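Local coordinates for Thiol:disulfide interchange protein (PDB 6DXN) that probably acts as a periplasmic thiol-disulfide oxidoreductase of the DsbA type, with a thioredoxin-like domain, at residues A48-L53 / M57-Y62. Sequence-based numbering, arbitrary orientation. Where two conformers were deposited one is given.
Sequences AIRKRL and MKLEKY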
loop_
_atom_site.group_PDB
_atom_site.type_symbol
_atom_site.label_atom_id
_atom_site.label_comp_id
_atom_site.label_asym_id
_atom_site.label_seq_id
_atom_site.Cartn_x
_atom_site.Cartn_y
_atom_site.Cartn_z
ATOM N N ALA A 48 -8.722 -9.121 2.556
ATOM C CA ALA A 48 -9.708 -9.098 3.648
ATOM C C ALA A 48 -10.380 -7.718 3.718
ATOM O O ALA A 48 -11.620 -7.596 3.710
ATOM C CB ALA A 48 -9.033 -9.466 4.948
ATOM N N ILE A 49 -9.554 -6.674 3.769
ATOM C CA ILE A 49 -10.027 -5.291 3.823
ATOM C C ILE A 49 -10.898 -4.968 2.594
ATOM O O ILE A 49 -12.009 -4.432 2.749
ATOM C CB ILE A 49 -8.827 -4.326 3.961
ATOM C CG1 ILE A 49 -8.117 -4.512 5.305
ATOM C CG2 ILE A 49 -9.258 -2.875 3.765
ATOM C CD1 ILE A 49 -6.809 -3.762 5.430
ATOM N N ARG A 50 -10.414 -5.300 1.385
ATOM C CA ARG A 50 -11.137 -4.946 0.119
ATOM C C ARG A 50 -12.504 -5.626 0.039
ATOM O O ARG A 50 -13.482 -5.027 -0.410
ATOM C CB ARG A 50 -10.375 -5.377 -1.133
ATOM C CG ARG A 50 -9.112 -4.579 -1.407
ATOM C CD ARG A 50 -8.587 -4.949 -2.777
ATOM N NE ARG A 50 -7.275 -4.396 -2.993
ATOM C CZ ARG A 50 -6.137 -5.051 -2.785
ATOM N NH1 ARG A 50 -6.151 -6.310 -2.380
ATOM N NH2 ARG A 50 -4.991 -4.437 -2.980
ATOM N N LYS A 51 -12.529 -6.891 0.454
ATOM C CA LYS A 51 -13.717 -7.727 0.449
ATOM C C LYS A 51 -14.843 -7.081 1.271
ATOM O O LYS A 51 -16.018 -7.346 1.014
ATOM C CB LYS A 51 -13.325 -9.089 1.029
ATOM C CG LYS A 51 -14.405 -10.159 1.067
ATOM C CD LYS A 51 -13.875 -11.483 1.592
ATOM C CE LYS A 51 -12.687 -11.984 0.797
ATOM N NZ LYS A 51 -12.206 -13.296 1.289
ATOM N N ARG A 52 -14.469 -6.208 2.217
ATOM C CA ARG A 52 -15.433 -5.589 3.164
ATOM C C ARG A 52 -15.728 -4.114 2.860
ATOM O O ARG A 52 -16.590 -3.521 3.523
ATOM C CB ARG A 52 -14.847 -5.664 4.578
ATOM C CG ARG A 52 -14.482 -7.067 5.033
ATOM C CD ARG A 52 -15.674 -7.918 5.419
ATOM N NE ARG A 52 -16.335 -7.396 6.609
ATOM C CZ ARG A 52 -15.882 -7.558 7.847
ATOM N NH1 ARG A 52 -14.737 -8.186 8.058
ATOM N NH2 ARG A 52 -16.569 -7.089 8.873
ATOM N N LEU A 53 -15.024 -3.516 1.888
ATOM C CA LEU A 53 -15.211 -2.088 1.575
ATOM C C LEU A 53 -16.441 -1.884 0.689
ATOM O O LEU A 53 -16.916 -2.820 0.045
ATOM C CB LEU A 53 -13.985 -1.537 0.834
ATOM C CG LEU A 53 -12.642 -1.531 1.568
ATOM C CD1 LEU A 53 -11.544 -1.030 0.645
ATOM C CD2 LEU A 53 -12.689 -0.682 2.826
HETATM N N MSE A 57 -15.072 3.065 -2.927
HETATM C CA MSE A 57 -13.929 3.225 -2.048
HETATM C C MSE A 57 -13.012 2.043 -2.136
HETATM O O MSE A 57 -13.439 0.898 -1.986
HETATM C CB MSE A 57 -14.448 3.370 -0.635
HETATM C CG MSE A 57 -13.815 2.337 0.266
HETATM SE SE MSE A 57 -13.825 3.142 2.047
HETATM C CE MSE A 57 -11.939 3.676 2.055
ATOM N N LYS A 58 -11.727 2.330 -2.371
ATOM C CA LYS A 58 -10.716 1.296 -2.503
ATOM C C LYS A 58 -9.636 1.480 -1.440
ATOM O O LYS A 58 -9.528 2.527 -0.792
ATOM C CB LYS A 58 -9.963 1.370 -3.838
ATOM C CG LYS A 58 -10.801 1.533 -5.097
ATOM C CD LYS A 58 -10.025 1.208 -6.369
ATOM C CE LYS A 58 -8.616 1.771 -6.411
ATOM N NZ LYS A 58 -8.579 3.242 -6.221
ATOM N N LEU A 59 -8.849 0.419 -1.278
ATOM C CA LEU A 59 -7.674 0.454 -0.475
ATOM C C LEU A 59 -6.596 1.057 -1.376
ATOM O O LEU A 59 -6.251 0.456 -2.398
ATOM C CB LEU A 59 -7.299 -0.969 -0.043
ATOM C CG LEU A 59 -5.914 -1.126 0.590
ATOM C CD1 LEU A 59 -5.806 -0.325 1.879
ATOM C CD2 LEU A 59 -5.595 -2.592 0.844
ATOM N N GLU A 60 -6.136 2.266 -1.050
ATOM C CA GLU A 60 -5.073 2.871 -1.848
ATOM C C GLU A 60 -3.728 2.435 -1.264
ATOM O O GLU A 60 -3.515 2.457 -0.060
ATOM C CB GLU A 60 -5.228 4.390 -1.923
ATOM C CG GLU A 60 -6.361 4.821 -2.841
ATOM C CD GLU A 60 -6.409 6.308 -3.148
ATOM O OE1 GLU A 60 -5.789 7.085 -2.403
ATOM O OE2 GLU A 60 -7.052 6.683 -4.152
ATOM N N LYS A 61 -2.839 1.987 -2.145
ATOM C CA LYS A 61 -1.532 1.563 -1.704
ATOM C C LYS A 61 -0.512 2.561 -2.242
ATOM O O LYS A 61 -0.399 2.764 -3.448
ATOM C CB LYS A 61 -1.267 0.111 -2.113
ATOM C CG LYS A 61 -2.174 -0.897 -1.429
ATOM C CD LYS A 61 -1.706 -2.322 -1.491
ATOM C CE LYS A 61 -0.435 -2.554 -0.698
ATOM N NZ LYS A 61 -0.081 -3.989 -0.664
ATOM N N TYR A 62 0.192 3.202 -1.310
ATOM C CA TYR A 62 1.207 4.196 -1.611
ATOM C C TYR A 62 2.584 3.612 -1.278
ATOM O O TYR A 62 2.849 3.230 -0.144
ATOM C CB TYR A 62 0.869 5.479 -0.854
ATOM C CG TYR A 62 -0.224 6.320 -1.466
ATOM C CD1 TYR A 62 -1.140 5.802 -2.374
ATOM C CD2 TYR A 62 -0.433 7.613 -1.024
ATOM C CE1 TYR A 62 -2.152 6.587 -2.911
ATOM C CE2 TYR A 62 -1.441 8.402 -1.545
ATOM C CZ TYR A 62 -2.310 7.889 -2.485
ATOM O OH TYR A 62 -3.306 8.691 -2.979
#
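One face of the Arg50 guanidinium lies over Leu59, whose CD2 sits 4.2 Å above the plane, nearer its margin than its centre. Lys61 CD approaches the group obliquely, 4.2 Å from Arg50 NH2. The contact belongs to the thioredoxin fold of DsbA: helix 45-52 turns through a short loop into strand 60-63, an outermost strand of the sheet, which pairs in parallel with strand 25-29. Arg50 reaches the strand because its chain runs extended from CG to NE, and it meets the lysine chain at about a right angle. The two positive groups lie near each other, Arg50 NH2 5.4 Å from Lys61 NZ, and any repulsion is probably offset by the salt bridges of NZ to Asp46 and Glu91; Lys61 also makes a cation-pi contact with Phe29.

Beyond the helix, Leu53 carries the apolar part of the contact. Met57, a selenomethionine, has two conformers; in this one its CG lies 3.9 Å from Leu53 CB. With CG of Leu53 anti to the carbonyl carbon (chi1 -63°) and CD1 anti to CA (chi2 177°), this branch is carried onto the backbone at Lys58 C and Leu59 N. Ile49 of the helix and Leu59, just ahead of strand 60-63, both touch Leu25 of strand 25-29. No hydrogen bond spans the two segments, so van der Waals packing dominates, with Leu53 CD1 lying 3.6 Å from the backbone N of Leu59.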